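Local coordinates for protein putative cathepsin d (Ixodes ricinus, PDB 5N7Q) that probably cleaves proteins as an aspartic endopeptidase of the pepsin-like A1 family, and is captured here in complex with the inhibitor pepstatin A, at residues L13-V16 with V17-G20; I34-T37 with G38-N41; I325-D329 with Q330-G334. All blocks are in the same frame, centred on the assembly; numbering follows the deposited sequence. Where two conformers were deposited one is given.

Contact 1: L13-V16 with V17-G20. Unlike the reference sequence in segment 17-20: V17 (reference Glu).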
ATOM      1  N   LEU A  13      -4.675   5.279  10.305  1.00  8.87           N
ATOM      2  CA  LEU A  13      -4.291   6.613  10.773  1.00  9.59           C
ATOM      3  C   LEU A  13      -4.614   7.633   9.670  1.00  9.56           C
ATOM      4  O   LEU A  13      -3.950   7.652   8.631  1.00  9.61           O
ATOM      5  CB  LEU A  13      -2.809   6.638  11.117  1.00 10.27           C
ATOM      6  CG  LEU A  13      -2.329   8.032  11.537  1.00 10.88           C
ATOM      7  CD1 LEU A  13      -2.889   8.430  12.892  1.00 11.21           C
ATOM      8  CD2 LEU A  13      -0.811   8.038  11.540  1.00 11.72           C
ATOM      9  N   LEU A  14      -5.657   8.445   9.916  1.00  9.87           N
ATOM     10  CA  LEU A  14      -5.998   9.640   9.136  1.00 10.40           C
ATOM     11  C   LEU A  14      -6.256   9.335   7.658  1.00  9.74           C
ATOM     12  O   LEU A  14      -6.103  10.214   6.831  1.00 11.01           O
ATOM     13  CB  LEU A  14      -4.901  10.708   9.286  1.00 11.05           C
ATOM     14  CG  LEU A  14      -4.672  11.255  10.709  1.00 12.23           C
ATOM     15  CD1 LEU A  14      -3.396  12.071  10.725  1.00 12.47           C
ATOM     16  CD2 LEU A  14      -5.813  12.092  11.215  1.00 13.14           C
ATOM     17  N   ASP A  15      -6.608   8.078   7.329  1.00  9.40           N
ATOM     18  CA  ASP A  15      -6.774   7.653   5.917  1.00  9.25           C
ATOM     19  C   ASP A  15      -5.471   7.731   5.115  1.00  9.22           C
ATOM     20  O   ASP A  15      -5.498   7.566   3.892  1.00  9.33           O
ATOM     21  CB  ASP A  15      -7.897   8.474   5.193  1.00  9.38           C
ATOM     22  CG  ASP A  15      -9.255   7.835   5.236  1.00 10.08           C
ATOM     23  OD1 ASP A  15      -9.439   6.778   5.860  1.00 10.41           O
ATOM     24  OD2 ASP A  15     -10.187   8.403   4.578  1.00 10.41           O
ATOM     25  N   VAL A  16      -4.323   7.926   5.764  1.00  9.57           N
ATOM     26  CA  VAL A  16      -3.052   8.052   5.020  0.50 10.22           C
ATOM     27  C   VAL A  16      -2.164   6.828   5.111  1.00 10.31           C
ATOM     28  O   VAL A  16      -1.455   6.517   4.160  1.00  9.97           O
ATOM     29  CB  VAL A  16      -2.242   9.316   5.355  0.50 11.05           C
ATOM     30  CG1 VAL A  16      -3.048  10.533   5.011  0.50 11.33           C
ATOM     31  CG2 VAL A  16      -1.790   9.381   6.791  0.50 11.32           C
ATOM     32  N   VAL A  17      -2.170   6.138   6.251  1.00  9.88           N
ATOM     33  CA  VAL A  17      -1.435   4.880   6.379  1.00 10.28           C
ATOM     34  C   VAL A  17      -2.240   3.877   7.188  1.00 10.05           C
ATOM     35  O   VAL A  17      -2.984   4.239   8.112  1.00 10.28           O
ATOM     36  CB  VAL A  17      -0.038   5.076   7.018  1.00 10.96           C
ATOM     37  CG1 VAL A  17       0.900   5.902   6.140  1.00 11.78           C
ATOM     38  CG2 VAL A  17      -0.137   5.741   8.365  1.00 11.09           C
ATOM     39  N   TYR A  18      -2.023   2.609   6.861  1.00  9.69           N
ATOM     40  CA  TYR A  18      -2.647   1.472   7.522  1.00  9.54           C
ATOM     41  C   TYR A  18      -1.535   0.548   7.985  1.00 10.22           C
ATOM     42  O   TYR A  18      -0.542   0.365   7.284  1.00 11.26           O
ATOM     43  CB  TYR A  18      -3.602   0.762   6.558  1.00  9.17           C
ATOM     44  CG  TYR A  18      -4.756   1.615   6.087  1.00  8.77           C
ATOM     45  CD1 TYR A  18      -4.580   2.569   5.084  1.00  8.79           C
ATOM     46  CD2 TYR A  18      -6.026   1.440   6.622  1.00  8.88           C
ATOM     47  CE1 TYR A  18      -5.654   3.355   4.673  1.00  8.68           C
ATOM     48  CE2 TYR A  18      -7.096   2.219   6.194  1.00  8.97           C
ATOM     49  CZ  TYR A  18      -6.892   3.155   5.223  1.00  9.21           C
ATOM     50  OH  TYR A  18      -7.941   3.936   4.793  1.00  8.95           O
ATOM     51  N   TYR A  19      -1.667   0.015   9.186  1.00  9.38           N
ATOM     52  CA  TYR A  19      -0.625  -0.855   9.730  1.00  9.60           C
ATOM     53  C   TYR A  19      -1.200  -1.846  10.700  1.00  9.04           C
ATOM     54  O   TYR A  19      -2.281  -1.632  11.281  1.00  9.16           O
ATOM     55  CB  TYR A  19       0.473  -0.024  10.397  1.00 10.34           C
ATOM     56  CG  TYR A  19      -0.050   1.035  11.321  1.00 11.60           C
ATOM     57  CD1 TYR A  19      -0.438   2.273  10.804  1.00 13.23           C
ATOM     58  CD2 TYR A  19      -0.136   0.838  12.708  1.00 12.15           C
ATOM     59  CE1 TYR A  19      -0.926   3.270  11.608  1.00 14.39           C
ATOM     60  CE2 TYR A  19      -0.619   1.861  13.531  1.00 13.46           C
ATOM     61  CZ  TYR A  19      -1.017   3.058  12.958  1.00 14.13           C
ATOM     62  OH  TYR A  19      -1.494   4.134  13.677  1.00 16.14           O
ATOM     63  N   GLY A  20      -0.499  -2.967  10.847  1.00  8.33           N
ATOM     64  CA  GLY A  20      -0.987  -4.053  11.696  1.00  8.26           C
ATOM     65  C   GLY A  20       0.119  -4.761  12.456  1.00  8.24           C
ATOM     66  O   GLY A  20       1.309  -4.604  12.146  1.00  8.00           O
TER
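L13 and V17 project to one face of the sheet from paired positions, and the leucine and valine side chains pack alongside each other. The CB of L13 is hemmed in from two directions: V17 CG2 is 3.9 Å from L13 CB, while the Y19 ring presents its edge, with Y19 OH 3.8 Å from L13 CB and Y19 CE1 nearly as close. L13 CG stands anti to the backbone N (chi1 177°), carrying the branch outward past V17 so that L13 CD2 comes within 4.0 Å of V17 CG2. V17 CG2 is therefore met by both the root and one tip of the leucine.

The hydrogen bonds between the paired residues are backbone ones. L13 N donates to V17 O at 3.0 Å, and the return bond from V17 N to L13 O is weak at 3.3 Å. L13 O also accepts from V16 N at 2.9 Å, so one carbonyl is shared by two successive amides, and L14 and D15 turn the chain with positive phi.

D15 OD1 lies 3.4 Å from Y18 OH, carboxylate and ring 28° apart, a proximity only; the hydroxyl is hydrogen-bonded to N161 O and R162 NH1. V16 O is hydrogen-bonded to S231 OG, and V17 packs on an apolar side chain of the bound peptide, which places this turn beside the binding cleft. With V16 and V17 both facing L13, the geometry is that of a beta hairpin whose tight turn runs into a classic beta bulge.

Contact 2: I34-T37 with G38-N41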
ATOM      1  N   ILE A  34       3.447  -1.558   8.138  1.00  8.27           N
ATOM      2  CA  ILE A  34       2.579  -1.299   7.007  0.50  7.97           C
ATOM      3  C   ILE A  34       2.704  -2.502   6.059  1.00  8.43           C
ATOM      4  O   ILE A  34       3.823  -2.945   5.751  1.00  9.42           O
ATOM      5  CB  ILE A  34       2.832   0.101   6.398  0.50  7.84           C
ATOM      6  CG1 ILE A  34       1.897   0.365   5.219  0.50  7.87           C
ATOM      7  CG2 ILE A  34       4.282   0.327   6.007  0.50  7.79           C
ATOM      8  CD1 ILE A  34       1.743   1.846   4.935  0.50  7.78           C
ATOM      9  N   PHE A  35       1.548  -3.007   5.629  1.00  8.46           N
ATOM     10  CA  PHE A  35       1.475  -4.085   4.651  1.00  8.19           C
ATOM     11  C   PHE A  35       1.422  -3.456   3.276  1.00  8.20           C
ATOM     12  O   PHE A  35       0.445  -2.798   2.945  1.00  9.43           O
ATOM     13  CB  PHE A  35       0.262  -4.977   4.912  1.00  8.04           C
ATOM     14  CG  PHE A  35       0.440  -5.843   6.148  1.00  8.17           C
ATOM     15  CD1 PHE A  35       0.248  -5.330   7.414  1.00  8.43           C
ATOM     16  CD2 PHE A  35       0.879  -7.167   6.040  1.00  8.17           C
ATOM     17  CE1 PHE A  35       0.465  -6.093   8.544  1.00  8.12           C
ATOM     18  CE2 PHE A  35       1.073  -7.947   7.178  1.00  8.20           C
ATOM     19  CZ  PHE A  35       0.877  -7.406   8.433  1.00  7.70           C
ATOM     20  N   ASP A  36       2.501  -3.627   2.509  1.00  8.07           N
ATOM     21  CA  ASP A  36       2.796  -2.782   1.351  1.00  7.70           C
ATOM     22  C   ASP A  36       2.899  -3.626   0.072  1.00  7.48           C
ATOM     23  O   ASP A  36       3.929  -4.261  -0.191  1.00  7.19           O
ATOM     24  CB  ASP A  36       4.137  -2.029   1.598  1.00  8.00           C
ATOM     25  CG  ASP A  36       4.595  -1.227   0.415  1.00  8.11           C
ATOM     26  OD1 ASP A  36       3.711  -0.832  -0.366  1.00  8.26           O
ATOM     27  OD2 ASP A  36       5.799  -0.932   0.344  1.00  8.17           O
ATOM     28  N   THR A  37       1.841  -3.620  -0.743  1.00  7.00           N
ATOM     29  CA  THR A  37       1.889  -4.335  -2.016  1.00  7.12           C
ATOM     30  C   THR A  37       2.800  -3.713  -3.067  1.00  7.02           C
ATOM     31  O   THR A  37       2.950  -4.295  -4.146  1.00  6.96           O
ATOM     32  CB  THR A  37       0.491  -4.598  -2.593  1.00  7.25           C
ATOM     33  OG1 THR A  37      -0.146  -3.344  -2.846  1.00  7.40           O
ATOM     34  CG2 THR A  37      -0.355  -5.431  -1.641  1.00  7.44           C
ATOM     35  N   GLY A  38       3.386  -2.548  -2.772  1.00  7.30           N
ATOM     36  CA  GLY A  38       4.380  -1.898  -3.624  1.00  7.32           C
ATOM     37  C   GLY A  38       5.832  -2.137  -3.338  1.00  7.59           C
ATOM     38  O   GLY A  38       6.672  -1.479  -3.918  1.00  7.73           O
ATOM     39  N   SER A  39       6.138  -3.097  -2.461  1.00  7.45           N
ATOM     40  CA  SER A  39       7.503  -3.482  -2.175  1.00  7.67           C
ATOM     41  C   SER A  39       7.504  -4.924  -1.708  1.00  7.55           C
ATOM     42  O   SER A  39       6.433  -5.472  -1.468  1.00  7.06           O
ATOM     43  CB  SER A  39       8.145  -2.548  -1.153  1.00  7.87           C
ATOM     44  OG  SER A  39       7.606  -2.742   0.151  1.00  8.39           O
ATOM     45  N   ALA A  40       8.688  -5.540  -1.641  1.00  8.00           N
ATOM     46  CA  ALA A  40       8.789  -6.995  -1.391  1.00  8.22           C
ATOM     47  C   ALA A  40       9.581  -7.377  -0.136  1.00  8.62           C
ATOM     48  O   ALA A  40       9.640  -8.562   0.187  1.00 10.07           O
ATOM     49  CB  ALA A  40       9.342  -7.725  -2.609  1.00  8.70           C
ATOM     50  N   ASN A  41      10.122  -6.400   0.586  1.00  8.31           N
ATOM     51  CA  ASN A  41      11.008  -6.671   1.737  1.00  8.11           C
ATOM     52  C   ASN A  41      10.303  -6.433   3.061  1.00  8.14           C
ATOM     53  O   ASN A  41       9.450  -5.529   3.166  1.00  8.04           O
ATOM     54  CB  ASN A  41      12.246  -5.779   1.675  1.00  8.38           C
ATOM     55  CG  ASN A  41      13.182  -6.179   0.563  1.00  9.34           C
ATOM     56  OD1 ASN A  41      12.967  -5.802  -0.576  1.00  9.61           O
ATOM     57  ND2 ASN A  41      14.196  -6.990   0.885  1.00  9.53           N
TER
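D36 OD1 is gripped by G38 N at 3.0 Å and also by a modified side chain of the bound peptide. The amide approaches from above the carboxylate plane, 66° out of it, and because it lies two residues on, the bond closes an Asx turn. The sister oxygen has its own donor: S39 OG gives its proton to D36 OD2 at 2.6 Å, the shortest polar bond here and again out of plane, by 46°. With CG anti to the backbone N (chi1 175°), the carboxylate is carried over the turn, where both donors can reach it.

Underneath, D36 to S39 form a type I beta turn, whose closing bond from S39 N to D36 O is weak at 3.4 Å. The side-chain bonds therefore supplement a slack backbone closure. T37, at the second position, turns its side chain the other way: T37 OG1 bonds A226 O and T228 N, and T228 OG1 reciprocates at F35 O. This reciprocal threonine network is the fireman's grip of the pepsin family, and it couples the two lobes.

D227, which precedes T228, brings its side chain to about 3 Å from that of D36 at nearest atoms. Two donors on separate oxygens probably help to restrain the rotation of the D36 carboxylate, consistent with its predicted catalytic role, while OD1 also meets the inhibitor group, which in pepstatin complexes is the statine hydroxyl.

Contact 3: I325-D329 with Q330-G334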
ATOM      1  N   ILE A 325      -8.326  -8.213  -4.373  1.00  7.62           N
ATOM      2  CA  ILE A 325      -7.830  -9.586  -4.283  1.00  7.64           C
ATOM      3  C   ILE A 325      -6.518  -9.659  -5.060  1.00  7.43           C
ATOM      4  O   ILE A 325      -6.475  -9.345  -6.245  1.00  7.89           O
ATOM      5  CB  ILE A 325      -8.814 -10.599  -4.893  1.00  8.05           C
ATOM      6  CG1 ILE A 325     -10.168 -10.626  -4.142  1.00  8.15           C
ATOM      7  CG2 ILE A 325      -8.228 -11.994  -4.814  1.00  8.33           C
ATOM      8  CD1 ILE A 325     -11.095  -9.469  -4.449  1.00  8.54           C
ATOM      9  N   PHE A 326      -5.451 -10.086  -4.377  1.00  6.95           N
ATOM     10  CA  PHE A 326      -4.117 -10.243  -4.949  1.00  7.11           C
ATOM     11  C   PHE A 326      -3.883 -11.763  -5.065  1.00  7.08           C
ATOM     12  O   PHE A 326      -3.685 -12.444  -4.061  1.00  7.45           O
ATOM     13  CB  PHE A 326      -3.087  -9.589  -4.040  1.00  7.38           C
ATOM     14  CG  PHE A 326      -3.243  -8.108  -3.901  1.00  7.35           C
ATOM     15  CD1 PHE A 326      -4.131  -7.568  -2.952  1.00  7.63           C
ATOM     16  CD2 PHE A 326      -2.484  -7.260  -4.678  1.00  7.53           C
ATOM     17  CE1 PHE A 326      -4.267  -6.185  -2.840  1.00  7.95           C
ATOM     18  CE2 PHE A 326      -2.620  -5.882  -4.563  1.00  7.70           C
ATOM     19  CZ  PHE A 326      -3.499  -5.352  -3.625  1.00  7.96           C
ATOM     20  N   ASP A 327      -3.924 -12.276  -6.292  1.00  6.92           N
ATOM     21  CA  ASP A 327      -3.974 -13.723  -6.553  1.00  7.29           C
ATOM     22  C   ASP A 327      -2.672 -14.201  -7.182  1.00  7.57           C
ATOM     23  O   ASP A 327      -2.404 -13.917  -8.355  1.00  7.53           O
ATOM     24  CB  ASP A 327      -5.198 -13.983  -7.451  1.00  7.61           C
ATOM     25  CG  ASP A 327      -5.404 -15.439  -7.838  1.00  7.95           C
ATOM     26  OD1 ASP A 327      -4.452 -16.236  -7.745  1.00  8.44           O
ATOM     27  OD2 ASP A 327      -6.573 -15.734  -8.242  1.00  8.64           O
ATOM     28  N   ARG A 328      -1.895 -14.955  -6.404  1.00  7.94           N
ATOM     29  CA  ARG A 328      -0.616 -15.490  -6.871  1.00  8.98           C
ATOM     30  C   ARG A 328      -0.796 -16.826  -7.565  1.00  9.37           C
ATOM     31  O   ARG A 328       0.112 -17.260  -8.275  1.00 11.88           O
ATOM     32  CB  ARG A 328       0.409 -15.651  -5.719  1.00  8.79           C
ATOM     33  CG  ARG A 328       0.925 -14.311  -5.214  1.00  8.61           C
ATOM     34  CD  ARG A 328       1.909 -13.642  -6.184  1.00  8.48           C
ATOM     35  NE  ARG A 328       3.088 -14.490  -6.374  1.00  8.46           N
ATOM     36  CZ  ARG A 328       4.164 -14.491  -5.591  1.00  8.21           C
ATOM     37  NH1 ARG A 328       4.235 -13.676  -4.548  1.00  8.58           N
ATOM     38  NH2 ARG A 328       5.156 -15.355  -5.811  1.00  9.32           N
ATOM     39  N   ASP A 329      -1.945 -17.491  -7.427  1.00  9.11           N
ATOM     40  CA  ASP A 329      -2.165 -18.753  -8.177  1.00  9.98           C
ATOM     41  C   ASP A 329      -2.340 -18.485  -9.668  1.00 10.80           C
ATOM     42  O   ASP A 329      -1.876 -19.245 -10.517  1.00 11.53           O
ATOM     43  CB  ASP A 329      -3.394 -19.478  -7.641  1.00 10.50           C
ATOM     44  CG  ASP A 329      -3.103 -20.188  -6.330  1.00 11.10           C
ATOM     45  OD1 ASP A 329      -1.993 -20.773  -6.223  1.00 13.53           O
ATOM     46  OD2 ASP A 329      -3.984 -20.161  -5.445  1.00 13.10           O
ATOM     47  N   GLN A 330      -3.001 -17.379  -9.989  1.00 10.49           N
ATOM     48  CA  GLN A 330      -3.296 -17.044 -11.386  1.00 11.14           C
ATOM     49  C   GLN A 330      -2.661 -15.732 -11.865  1.00 10.48           C
ATOM     50  O   GLN A 330      -2.847 -15.363 -13.023  1.00 11.15           O
ATOM     51  CB  GLN A 330      -4.795 -16.989 -11.630  1.00 12.72           C
ATOM     52  CG  GLN A 330      -5.496 -18.296 -11.316  1.00 14.69           C
ATOM     53  CD  GLN A 330      -6.885 -18.351 -11.889  1.00 17.24           C
ATOM     54  OE1 GLN A 330      -7.080 -18.148 -13.095  1.00 21.61           O
ATOM     55  NE2 GLN A 330      -7.857 -18.647 -11.050  1.00 17.55           N
ATOM     56  N   ASP A 331      -1.863 -15.081 -11.017  1.00  9.59           N
ATOM     57  CA  ASP A 331      -1.219 -13.804 -11.335  1.00  8.96           C
ATOM     58  C   ASP A 331      -2.248 -12.789 -11.874  1.00  8.22           C
ATOM     59  O   ASP A 331      -2.208 -12.364 -13.025  1.00  7.94           O
ATOM     60  CB  ASP A 331      -0.070 -14.015 -12.346  1.00  9.29           C
ATOM     61  CG  ASP A 331       1.167 -14.647 -11.698  1.00  9.72           C
ATOM     62  OD1 ASP A 331       1.454 -14.364 -10.509  1.00  9.71           O
ATOM     63  OD2 ASP A 331       1.863 -15.465 -12.352  1.00 10.57           O
ATOM     64  N   ARG A 332      -3.215 -12.491 -11.028  1.00  7.79           N
ATOM     65  CA  ARG A 332      -4.281 -11.555 -11.393  1.00  7.89           C
ATOM     66  C   ARG A 332      -4.681 -10.758 -10.148  1.00  7.51           C
ATOM     67  O   ARG A 332      -4.372 -11.118  -9.007  1.00  6.88           O
ATOM     68  CB  ARG A 332      -5.464 -12.305 -11.998  1.00  8.34           C
ATOM     69  CG  ARG A 332      -6.180 -13.234 -11.035  1.00  8.91           C
ATOM     70  CD  ARG A 332      -7.230 -14.083 -11.698  1.00  9.28           C
ATOM     71  NE  ARG A 332      -7.888 -14.913 -10.690  1.00  8.98           N
ATOM     72  CZ  ARG A 332      -9.081 -15.481 -10.821  1.00  9.67           C
ATOM     73  NH1 ARG A 332      -9.769 -15.369 -11.951  1.00  9.50           N
ATOM     74  NH2 ARG A 332      -9.547 -16.220  -9.826  1.00  9.90           N
ATOM     75  N   VAL A 333      -5.310  -9.624 -10.418  1.00  7.25           N
ATOM     76  CA  VAL A 333      -5.834  -8.709  -9.406  1.00  7.46           C
ATOM     77  C   VAL A 333      -7.331  -8.647  -9.598  1.00  7.16           C
ATOM     78  O   VAL A 333      -7.796  -8.495 -10.734  1.00  7.42           O
ATOM     79  CB  VAL A 333      -5.198  -7.301  -9.480  1.00  7.56           C
ATOM     80  CG1 VAL A 333      -5.832  -6.384  -8.417  1.00  8.04           C
ATOM     81  CG2 VAL A 333      -3.680  -7.350  -9.301  1.00  7.88           C
ATOM     82  N   GLY A 334      -8.071  -8.716  -8.488  1.00  6.97           N
ATOM     83  CA  GLY A 334      -9.528  -8.643  -8.519  1.00  7.06           C
ATOM     84  C   GLY A 334      -9.976  -7.379  -7.780  1.00  7.20           C
ATOM     85  O   GLY A 334      -9.409  -7.037  -6.720  1.00  7.42           O
TER
HETATM   86  O   HOH W   1      -8.904 -15.340  -6.829  1.00 10.43           O
HETATM   87  O   HOH W   2      -7.137 -18.387  -8.211  1.00 12.43           O
HETATM   88  O   HOH W   3       2.557 -16.078  -8.756  1.00 11.77           O
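D327 and R332 meet near the end of a beta hairpin, where a salt bridge crosses between the strands: R332 NE donates to D327 OD2 at 2.9 Å. The bond is nearly straight (168° at the hydrogen), and the oxygen lies close to the guanidinium plane, although carboxylate and guanidinium are turned 73° apart. A weak bond from R332 NH2 reaches the same oxygen. R332 CG sits between the backbone N and carbonyl carbon (chi1 66°), and the chain then runs extended to NE, setting it beside the aspartate.

The other carboxylate oxygen faces the turn. D327 OD1 accepts Q330 N at 2.9 Å and, weakly, D329 N, so the side chain braces the backbone of the turn while its partner oxygen holds the arginine. Two waters also donate to D327 OD2: one links it to R332 NH2, the other to Q330 NE2, which itself lies over a face of the R332 guanidinium, offset toward its rim.

Further out, the strands pair in antiparallel fashion. D327 N bonds R332 O at 3.0 Å, and I325 N bonds G334 O at 2.8 Å. D331 and R332 both face D327, a G1 beta bulge, with D331 at positive phi. Y188 makes a cation-pi contact with R332, while D331 is held by Y129 and K194 and R328 by D142. A third water bridges R328 and D331 across the turn, donating to R328 O at 2.8 Å and to D331 OD1 at 2.7 Å while accepting from R328 NE.

From the N terminus, contact 1 closes the tight turn between strands 6-13 and 17-24. The chain continues along strand 17-24, then turns back as strand 29-36, which pairs with it antiparallel and ends in contact 2. These two contacts touch by packing: G20 O lies 4.0 Å from F35 CE1. Contact 3 comes near the C terminus, closing the hairpin of strands 322-327 and 332-337. All three follow in series, with none enclosing another. Contacts 2 and 3 meet through T37 CG2 and F326 CZ, 3.7 Å apart, whereas contacts 1 and 3 stay about 12 Å apart at nearest atoms. Contact 2 thus packs against both others, between the N-terminal strands and the C-terminal hairpin.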